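Local coordinates for protein putative Nitroreductase (Anabaena variabilis ATCC 29413, PDB 3EO7) that binds flavin mononucleotide and is probably an oxidoreductase of the nitroreductase family, built from two nitroreductase-like regions in one chain, at residues Leu456-Gly461 with Val501-Thr505; Phe375-Leu379 with Ala444-Tyr448; Ser8-His14 with Asp450-Arg454. All blocks are in the same frame, centred on the assembly; numbering follows the deposited sequence.

Interaction 1. Residues Leu456-Gly461 with Val501-Thr505. With FMN (flavin mononucleotide), chain B.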
loop_
_atom_site.group_PDB
_atom_site.type_symbol
_atom_site.label_atom_id
_atom_site.label_comp_id
_atom_site.label_asym_id
_atom_site.label_seq_id
_atom_site.Cartn_x
_atom_site.Cartn_y
_atom_site.Cartn_z
ATOM N N LEU A 456 -5.789 3.527 6.891
ATOM C CA LEU A 456 -4.697 4.498 6.968
ATOM C C LEU A 456 -3.385 3.925 6.432
ATOM O O LEU A 456 -2.658 4.590 5.659
ATOM C CB LEU A 456 -4.470 4.952 8.426
ATOM C CG LEU A 456 -5.561 5.762 9.096
ATOM C CD1 LEU A 456 -5.327 5.965 10.608
ATOM C CD2 LEU A 456 -5.735 7.114 8.332
ATOM N N HIS A 457 -3.060 2.716 6.880
ATOM C CA HIS A 457 -1.795 2.080 6.540
ATOM C C HIS A 457 -1.809 1.665 5.071
ATOM O O HIS A 457 -0.817 1.863 4.374
ATOM C CB HIS A 457 -1.497 0.925 7.509
ATOM C CG HIS A 457 -1.007 1.393 8.839
ATOM N ND1 HIS A 457 -1.855 1.860 9.829
ATOM C CD2 HIS A 457 0.248 1.506 9.333
ATOM C CE1 HIS A 457 -1.137 2.217 10.879
ATOM N NE2 HIS A 457 0.139 2.034 10.602
HETATM N N MSE A 458 -2.951 1.155 4.583
HETATM C CA MSE A 458 -3.032 0.820 3.154
HETATM C C MSE A 458 -2.892 2.089 2.295
HETATM O O MSE A 458 -2.186 2.090 1.284
HETATM C CB MSE A 458 -4.294 0.052 2.821
HETATM C CG MSE A 458 -4.205 -1.392 3.306
HETATM SE SE MSE A 458 -5.719 -2.472 2.727
HETATM C CE MSE A 458 -7.079 -1.815 3.894
ATOM N N ASP A 459 -3.540 3.180 2.684
ATOM C CA ASP A 459 -3.409 4.422 1.916
ATOM C C ASP A 459 -1.968 4.947 1.910
ATOM O O ASP A 459 -1.489 5.396 0.869
ATOM C CB ASP A 459 -4.359 5.499 2.427
ATOM C CG ASP A 459 -5.797 5.308 1.942
ATOM O OD1 ASP A 459 -6.046 4.483 1.006
ATOM O OD2 ASP A 459 -6.689 6.008 2.532
ATOM N N ALA A 460 -1.285 4.900 3.059
ATOM C CA ALA A 460 0.102 5.331 3.147
ATOM C C ALA A 460 1.009 4.491 2.263
ATOM O O ALA A 460 1.895 5.027 1.565
ATOM C CB ALA A 460 0.587 5.324 4.607
ATOM N N GLY A 461 0.792 3.178 2.250
ATOM C CA GLY A 461 1.562 2.300 1.360
ATOM C C GLY A 461 1.294 2.579 -0.108
ATOM O O GLY A 461 2.193 2.491 -0.938
ATOM N N VAL A 501 2.621 9.307 13.483
ATOM C CA VAL A 501 3.357 8.903 12.293
ATOM C C VAL A 501 2.976 7.460 11.953
ATOM O O VAL A 501 3.031 6.572 12.831
ATOM C CB VAL A 501 4.885 9.020 12.483
ATOM C CG1 VAL A 501 5.619 8.410 11.304
ATOM C CG2 VAL A 501 5.302 10.495 12.706
ATOM N N ILE A 502 2.558 7.262 10.704
ATOM C CA ILE A 502 2.133 5.965 10.154
ATOM C C ILE A 502 3.223 5.320 9.297
ATOM O O ILE A 502 3.403 4.119 9.318
ATOM C CB ILE A 502 0.861 6.185 9.244
ATOM C CG1 ILE A 502 -0.271 6.810 10.059
ATOM C CG2 ILE A 502 0.402 4.903 8.574
ATOM C CD1 ILE A 502 -0.575 6.015 11.281
ATOM N N TYR A 503 3.942 6.123 8.513
ATOM C CA TYR A 503 4.919 5.563 7.591
ATOM C C TYR A 503 5.957 6.605 7.250
ATOM O O TYR A 503 5.684 7.801 7.349
ATOM C CB TYR A 503 4.182 5.077 6.334
ATOM C CG TYR A 503 4.941 4.232 5.337
ATOM C CD1 TYR A 503 5.883 3.287 5.747
ATOM C CD2 TYR A 503 4.661 4.333 3.979
ATOM C CE1 TYR A 503 6.572 2.510 4.843
ATOM C CE2 TYR A 503 5.325 3.537 3.041
ATOM C CZ TYR A 503 6.259 2.612 3.480
ATOM O OH TYR A 503 6.922 1.819 2.632
ATOM N N ILE A 504 7.132 6.117 6.854
ATOM C CA ILE A 504 8.269 6.923 6.450
ATOM C C ILE A 504 8.773 6.420 5.100
ATOM O O ILE A 504 8.872 5.218 4.868
ATOM C CB ILE A 504 9.421 6.810 7.477
ATOM C CG1 ILE A 504 8.943 7.338 8.822
ATOM C CG2 ILE A 504 10.718 7.451 6.968
ATOM C CD1 ILE A 504 9.982 7.169 9.965
ATOM N N THR A 505 9.073 7.360 4.219
ATOM C CA THR A 505 9.680 7.054 2.922
ATOM C C THR A 505 10.919 7.951 2.748
ATOM O O THR A 505 10.800 9.170 2.744
ATOM C CB THR A 505 8.727 7.246 1.743
ATOM O OG1 THR A 505 7.571 6.423 1.884
ATOM C CG2 THR A 505 9.458 6.948 0.375
HETATM N N1 FMN B . 14.027 -1.391 3.937
HETATM C C2 FMN B . 14.972 -1.026 4.881
HETATM O O2 FMN B . 16.171 -1.089 4.630
HETATM N N3 FMN B . 14.647 -0.610 6.144
HETATM C C4 FMN B . 13.355 -0.563 6.578
HETATM O O4 FMN B . 13.112 -0.003 7.663
HETATM C C4A FMN B . 12.369 -0.916 5.660
HETATM N N5 FMN B . 11.044 -0.940 6.051
HETATM C C5A FMN B . 10.042 -1.210 5.097
HETATM C C6 FMN B . 8.692 -1.131 5.418
HETATM C C7 FMN B . 7.700 -1.420 4.483
HETATM C C7M FMN B . 6.220 -1.205 4.835
HETATM C C8 FMN B . 8.054 -1.792 3.192
HETATM C C8M FMN B . 7.032 -1.929 2.083
HETATM C C9 FMN B . 9.413 -1.874 2.836
HETATM C C9A FMN B . 10.404 -1.581 3.789
HETATM N N10 FMN B . 11.748 -1.669 3.448
HETATM C C10 FMN B . 12.714 -1.329 4.356
HETATM C "C1'" FMN B . 12.196 -2.298 2.144
HETATM C "C2'" FMN B . 12.104 -3.810 2.141
HETATM O "O2'" FMN B . 13.237 -4.367 2.842
HETATM C "C3'" FMN B . 12.038 -4.305 0.698
HETATM O "O3'" FMN B . 10.806 -3.895 0.096
HETATM C "C4'" FMN B . 12.243 -5.824 0.547
HETATM O "O4'" FMN B . 13.564 -6.217 1.015
HETATM C "C5'" FMN B . 12.057 -6.236 -0.901
HETATM O "O5'" FMN B . 12.945 -5.573 -1.759
HETATM P P FMN B . 12.445 -4.677 -2.962
HETATM O O1P FMN B . 11.668 -3.503 -2.376
HETATM O O2P FMN B . 13.721 -4.229 -3.664
HETATM O O3P FMN B . 11.579 -5.492 -3.879
HETATM O O HOH W 1 2.847 2.385 11.368
#
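Ile502 sets its CG2 methyl over one face of the His457 imidazole. CG2 lies 3.5 Å from the ring centroid of His457, 15° off the ring normal, which makes a CH-pi contact. With chi1 near -59°, CG2 of Ile502 stands anti to the backbone N and points at the helix. The same methyl meets Ala460 CB at 4.0 Å. No direct hydrogen bond joins the two segments. A water bridges them instead: it lies in the plane of the imidazole, 2.8 Å from His457 NE2, and donates to Ile502 O. The other nitrogen, ND1, is hydrogen-bonded to Tyr453 O one turn back in the helix, so both ring nitrogens have partners and the ring is held from two sides.

Next along the strand, Tyr503 packs its CB on Ala460 CB. Ala460 O comes to the edge of the Tyr503 ring, 3.7 Å from CD2. The far side of the ring reaches the flavin, with CE1 of Tyr503 3.7 Å from FMN C7M. Its hydroxyl is hydrogen-bonded to His191.

Ile502 and Tyr503 form a classic beta bulge opposite His437, and both side chains start toward helix 452-473. Segments 456-461 and 501-505 run nearly parallel, their axes 16° apart. The contact is thus largely apolar and water-bridged, and it backs a tyrosine that touches the dimethylbenzene end of the flavin.

Interaction 2. Residues Phe375-Leu379 with Ala444-Tyr448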
loop_
_atom_site.group_PDB
_atom_site.type_symbol
_atom_site.label_atom_id
_atom_site.label_comp_id
_atom_site.label_asym_id
_atom_site.label_seq_id
_atom_site.Cartn_x
_atom_site.Cartn_y
_atom_site.Cartn_z
ATOM N N PHE A 375 -8.803 4.754 0.310
ATOM C CA PHE A 375 -9.844 4.587 1.323
ATOM C C PHE A 375 -10.281 5.958 1.798
ATOM O O PHE A 375 -11.466 6.327 1.660
ATOM C CB PHE A 375 -9.368 3.666 2.452
ATOM C CG PHE A 375 -9.079 2.291 1.984
ATOM C CD1 PHE A 375 -10.122 1.459 1.599
ATOM C CD2 PHE A 375 -7.784 1.803 1.914
ATOM C CE1 PHE A 375 -9.874 0.189 1.134
ATOM C CE2 PHE A 375 -7.534 0.541 1.437
ATOM C CZ PHE A 375 -8.580 -0.281 1.070
ATOM N N ASP A 376 -9.347 6.753 2.327
ATOM C CA ASP A 376 -9.655 8.140 2.657
ATOM C C ASP A 376 -8.409 8.964 2.893
ATOM O O ASP A 376 -7.904 9.035 4.010
ATOM C CB ASP A 376 -10.608 8.247 3.863
ATOM C CG ASP A 376 -11.197 9.649 4.011
ATOM O OD1 ASP A 376 -10.709 10.563 3.341
ATOM O OD2 ASP A 376 -12.147 9.822 4.788
ATOM N N LEU A 377 -7.913 9.595 1.841
ATOM C CA LEU A 377 -6.722 10.460 1.951
ATOM C C LEU A 377 -6.909 11.685 2.802
ATOM O O LEU A 377 -5.931 12.275 3.296
ATOM C CB LEU A 377 -6.201 10.835 0.582
ATOM C CG LEU A 377 -5.433 9.765 -0.169
ATOM C CD1 LEU A 377 -4.816 10.390 -1.411
ATOM C CD2 LEU A 377 -4.351 9.149 0.719
ATOM N N ASN A 378 -8.165 12.065 3.043
ATOM C CA ASN A 378 -8.402 13.185 3.924
ATOM C C ASN A 378 -7.900 12.951 5.348
ATOM O O ASN A 378 -7.776 13.895 6.102
ATOM C CB ASN A 378 -9.860 13.552 3.960
ATOM C CG ASN A 378 -10.346 14.096 2.635
ATOM O OD1 ASN A 378 -9.668 14.915 1.991
ATOM N ND2 ASN A 378 -11.521 13.645 2.218
ATOM N N LEU A 379 -7.612 11.693 5.701
ATOM C CA LEU A 379 -7.165 11.343 7.024
ATOM C C LEU A 379 -5.628 11.358 7.175
ATOM O O LEU A 379 -5.122 11.153 8.271
ATOM C CB LEU A 379 -7.686 9.959 7.389
ATOM C CG LEU A 379 -9.201 9.741 7.281
ATOM C CD1 LEU A 379 -9.558 8.310 7.676
ATOM C CD2 LEU A 379 -9.941 10.758 8.152
ATOM N N ALA A 444 -9.654 9.957 12.989
ATOM C CA ALA A 444 -9.876 8.910 11.995
ATOM C C ALA A 444 -10.863 7.853 12.517
ATOM O O ALA A 444 -11.742 7.377 11.791
ATOM C CB ALA A 444 -8.504 8.243 11.637
ATOM N N ILE A 445 -10.676 7.449 13.770
ATOM C CA ILE A 445 -11.542 6.428 14.414
ATOM C C ILE A 445 -12.961 6.964 14.550
ATOM O O ILE A 445 -13.939 6.235 14.340
ATOM C CB ILE A 445 -10.966 5.978 15.773
ATOM C CG1 ILE A 445 -9.663 5.203 15.539
ATOM C CG2 ILE A 445 -11.987 5.108 16.533
ATOM C CD1 ILE A 445 -8.793 5.088 16.790
ATOM N N ALA A 446 -13.067 8.264 14.811
ATOM C CA ALA A 446 -14.380 8.902 14.947
ATOM C C ALA A 446 -15.179 8.767 13.661
ATOM O O ALA A 446 -16.414 8.665 13.693
ATOM C CB ALA A 446 -14.243 10.400 15.355
ATOM N N GLN A 447 -14.481 8.711 12.540
ATOM C CA GLN A 447 -15.131 8.582 11.257
ATOM C C GLN A 447 -15.362 7.153 10.766
ATOM O O GLN A 447 -16.425 6.858 10.239
ATOM C CB GLN A 447 -14.348 9.367 10.217
ATOM C CG GLN A 447 -14.346 10.864 10.520
ATOM C CD GLN A 447 -13.357 11.574 9.656
ATOM O OE1 GLN A 447 -13.488 11.582 8.420
ATOM N NE2 GLN A 447 -12.319 12.150 10.291
ATOM N N TYR A 448 -14.394 6.254 10.955
ATOM C CA TYR A 448 -14.494 4.906 10.390
ATOM C C TYR A 448 -14.341 3.769 11.402
ATOM O O TYR A 448 -14.234 2.602 11.025
ATOM C CB TYR A 448 -13.461 4.711 9.313
ATOM C CG TYR A 448 -13.751 5.482 8.049
ATOM C CD1 TYR A 448 -14.664 5.019 7.116
ATOM C CD2 TYR A 448 -13.105 6.688 7.817
ATOM C CE1 TYR A 448 -14.921 5.745 5.935
ATOM C CE2 TYR A 448 -13.346 7.417 6.650
ATOM C CZ TYR A 448 -14.237 6.940 5.722
ATOM O OH TYR A 448 -14.439 7.700 4.586
HETATM O O HOH W 2 -12.679 12.142 5.843
#
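Asp376 receives a hydrogen bond from the Tyr448 hydroxyl, and its other carboxylate oxygen closes an Asx turn. The turn leads into the short 3-10 segment 377-379, ahead of strand 381-390. This loop packs against the last turn of helix 441-448.

Phe375, first in the loop, sends its ring away from that helix, where it stacks on Tyr455 of helix 452-473. In Asp376, CG is anti to the backbone N (chi1 -166°), which carries the carboxylate across to Tyr448. OD2 takes the bond from Tyr448 OH at 3.1 Å. The hydroxyl meets OD2 from above the carboxylate plane, 41° out of it, while OD2 itself lies in the plane of the tyrosine ring, at its edge. Carboxylate and ring are almost perpendicular, at 88°. A water also donates to OD2 of Asp376 and to OE1 of Gln447, so it bridges two acceptors that do not bond each other. OD1 accepts the N-H of Asn378, with N at 3.0 Å. The two oxygens thus divide the work: OD1 shapes the loop and OD2 faces the helix.

Leu379 supplies the apolar half. Its CD1 touches Ala444 CB and also lies 3.9 Å from Tyr448 CD2. The other branch, CD2, passes alongside the Gln447 amide, whose NE2 is hydrogen-bonded to Ser443 O within the helix. The closest atoms of that pair are Leu379 CD2 and Gln447 NE2, 3.5 Å apart.

Interaction 3. Residues Ser8-His14 with Asp450-Arg454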
loop_
_atom_site.group_PDB
_atom_site.type_symbol
_atom_site.label_atom_id
_atom_site.label_comp_id
_atom_site.label_asym_id
_atom_site.label_seq_id
_atom_site.Cartn_x
_atom_site.Cartn_y
_atom_site.Cartn_z
ATOM N N SER A 8 -9.750 3.587 22.180
ATOM C CA SER A 8 -10.376 2.449 21.533
ATOM C C SER A 8 -9.240 1.476 21.184
ATOM O O SER A 8 -8.046 1.813 21.295
ATOM C CB SER A 8 -11.174 2.865 20.294
ATOM O OG SER A 8 -10.298 3.322 19.298
ATOM N N ILE A 9 -9.617 0.292 20.708
ATOM C CA ILE A 9 -8.648 -0.770 20.462
ATOM C C ILE A 9 -7.592 -0.386 19.422
ATOM O O ILE A 9 -6.447 -0.771 19.573
ATOM C CB ILE A 9 -9.353 -2.146 20.154
ATOM C CG1 ILE A 9 -8.323 -3.307 20.100
ATOM C CG2 ILE A 9 -10.183 -2.035 18.884
ATOM C CD1 ILE A 9 -7.546 -3.577 21.397
ATOM N N ALA A 10 -7.935 0.399 18.398
ATOM C CA ALA A 10 -6.915 0.829 17.416
ATOM C C ALA A 10 -5.833 1.728 18.057
ATOM O O ALA A 10 -4.645 1.615 17.733
ATOM C CB ALA A 10 -7.565 1.521 16.240
ATOM N N GLN A 11 -6.250 2.624 18.956
ATOM C CA GLN A 11 -5.291 3.459 19.700
ATOM C C GLN A 11 -4.394 2.612 20.603
ATOM O O GLN A 11 -3.171 2.813 20.648
ATOM C CB GLN A 11 -6.015 4.526 20.509
ATOM C CG GLN A 11 -6.725 5.550 19.644
ATOM C CD GLN A 11 -7.579 6.455 20.471
ATOM O OE1 GLN A 11 -8.612 6.052 21.019
ATOM N NE2 GLN A 11 -7.153 7.698 20.577
ATOM N N HIS A 12 -4.978 1.614 21.261
ATOM C CA HIS A 12 -4.231 0.712 22.145
ATOM C C HIS A 12 -3.219 -0.098 21.325
ATOM O O HIS A 12 -2.045 -0.214 21.706
ATOM C CB HIS A 12 -5.221 -0.202 22.879
ATOM C CG HIS A 12 -4.591 -1.172 23.831
ATOM N ND1 HIS A 12 -3.968 -0.763 24.996
ATOM C CD2 HIS A 12 -4.554 -2.530 23.834
ATOM C CE1 HIS A 12 -3.535 -1.829 25.649
ATOM N NE2 HIS A 12 -3.897 -2.908 24.980
ATOM N N TYR A 13 -3.700 -0.673 20.231
ATOM C CA TYR A 13 -2.853 -1.414 19.288
ATOM C C TYR A 13 -1.652 -0.521 18.874
ATOM O O TYR A 13 -0.489 -0.927 18.919
ATOM C CB TYR A 13 -3.656 -1.896 18.029
ATOM C CG TYR A 13 -2.682 -2.484 17.046
ATOM C CD1 TYR A 13 -2.283 -3.803 17.142
ATOM C CD2 TYR A 13 -2.064 -1.687 16.120
ATOM C CE1 TYR A 13 -1.286 -4.319 16.335
ATOM C CE2 TYR A 13 -1.048 -2.179 15.294
ATOM C CZ TYR A 13 -0.655 -3.501 15.400
ATOM O OH TYR A 13 0.385 -3.969 14.592
ATOM N N HIS A 14 -1.948 0.699 18.468
ATOM C CA HIS A 14 -0.896 1.607 18.022
ATOM C C HIS A 14 0.134 1.850 19.123
ATOM O O HIS A 14 1.326 1.702 18.919
ATOM C CB HIS A 14 -1.471 2.927 17.555
ATOM C CG HIS A 14 -0.496 3.717 16.747
ATOM N ND1 HIS A 14 -0.099 3.316 15.492
ATOM C CD2 HIS A 14 0.201 4.841 17.032
ATOM C CE1 HIS A 14 0.784 4.186 15.028
ATOM N NE2 HIS A 14 0.978 5.123 15.936
ATOM N N ASP A 450 -12.498 1.528 14.505
ATOM C CA ASP A 450 -11.156 0.978 14.641
ATOM C C ASP A 450 -10.580 0.430 13.353
ATOM O O ASP A 450 -9.379 0.409 13.190
ATOM C CB ASP A 450 -11.105 -0.061 15.750
ATOM C CG ASP A 450 -11.369 0.559 17.098
ATOM O OD1 ASP A 450 -10.509 1.356 17.536
ATOM O OD2 ASP A 450 -12.426 0.234 17.685
ATOM N N ARG A 451 -11.454 -0.019 12.459
ATOM C CA ARG A 451 -11.033 -0.513 11.130
ATOM C C ARG A 451 -10.291 0.544 10.321
ATOM O O ARG A 451 -9.581 0.219 9.384
ATOM C CB ARG A 451 -12.256 -1.023 10.377
ATOM C CG ARG A 451 -12.000 -1.654 8.990
ATOM C CD ARG A 451 -13.348 -1.878 8.329
ATOM N NE ARG A 451 -13.362 -2.658 7.065
ATOM C CZ ARG A 451 -13.533 -3.991 7.022
ATOM N NH1 ARG A 451 -13.624 -4.704 8.146
ATOM N NH2 ARG A 451 -13.618 -4.607 5.860
ATOM N N VAL A 452 -10.436 1.824 10.678
ATOM C CA VAL A 452 -9.723 2.887 9.969
ATOM C C VAL A 452 -8.213 2.636 9.998
ATOM O O VAL A 452 -7.498 3.048 9.082
ATOM C CB VAL A 452 -10.012 4.309 10.539
ATOM C CG1 VAL A 452 -9.240 4.564 11.869
ATOM C CG2 VAL A 452 -9.687 5.401 9.438
ATOM N N TYR A 453 -7.732 1.913 11.012
ATOM C CA TYR A 453 -6.317 1.613 11.117
ATOM C C TYR A 453 -5.819 0.914 9.860
ATOM O O TYR A 453 -4.707 1.211 9.370
ATOM C CB TYR A 453 -6.044 0.758 12.363
ATOM C CG TYR A 453 -4.607 0.835 12.836
ATOM C CD1 TYR A 453 -4.191 1.843 13.678
ATOM C CD2 TYR A 453 -3.685 -0.113 12.445
ATOM C CE1 TYR A 453 -2.874 1.922 14.146
ATOM C CE2 TYR A 453 -2.391 -0.078 12.921
ATOM C CZ TYR A 453 -1.988 0.973 13.755
ATOM O OH TYR A 453 -0.708 1.000 14.208
ATOM N N ARG A 454 -6.605 -0.052 9.362
ATOM C CA ARG A 454 -6.270 -0.735 8.112
ATOM C C ARG A 454 -6.186 0.270 6.952
ATOM O O ARG A 454 -5.258 0.270 6.179
ATOM C CB ARG A 454 -7.374 -1.723 7.727
ATOM C CG ARG A 454 -7.661 -2.785 8.719
ATOM C CD ARG A 454 -8.678 -3.742 8.059
ATOM N NE ARG A 454 -9.223 -4.666 9.016
ATOM C CZ ARG A 454 -10.120 -5.617 8.720
ATOM N NH1 ARG A 454 -10.556 -5.754 7.472
ATOM N NH2 ARG A 454 -10.554 -6.417 9.672
#
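Asp450 and Tyr453, around the beginning of helix 452-473, join it to the N-terminal helix 9-16, through a carboxylate that meets the first turn of helix 9-16 and an aromatic cluster of Tyr13, His14 and Tyr453. Asp450 OD1 accepts two bonds. Ser8 OG donates to its syn lone pair at 2.6 Å. Ala10 N, in the first turn of the helix, reaches it at 2.9 Å from above the carboxylate plane. Asp450 OD2 is hydrogen-bonded to Glu259 N, and Ile9 CG2 packs on the carboxyl carbon. With an alanine here, Ser8 OG and Ala10 N would probably lose the acceptor they share, and Glu259 N its partner.

Tyr453 can be followed outward. Its CB meets Ala10 CB at 4.2 Å. A chi1 of -158° aims the ring at the helix, and CD1 and CE1 pass near Ala10 O. On the other side of the ring, CE2 lies 3.4 Å from Tyr13 CE2. The Tyr13 edge turns to the Tyr453 face in an offset edge-to-face pair, planes at 77°. At the tip, Tyr453 OH lies in the plane of the His14 imidazole and forms a nearly straight hydrogen bond with its ND1, 2.7 Å long.

How the interactions relate
Helix 452-473 carries one segment each of interactions 1 and 3, and interaction 2 packs against it. Interaction 3 lies at its start and interaction 1 about one turn on, with centres about 14 Å apart. These two also touch where Val501 O packs 3.9 Å from His14 CE1. Interaction 2 joins the helix from the side: Asp459 OD2 is 2.8 Å from Asp376 N, and Asp459 OD1 also takes the Phe375 N-H. Leu379 CD1 packs 3.4 Å from Val452 CG2, and Ile445 CD1 meets Ser8 OG at 3.4 Å, so interactions 2 and 3 are contiguous. Only interaction 1 touches the flavin, through Tyr503. In interaction 3, the side chain of Tyr13 is about 12 Å from the flavin at the nearest atoms.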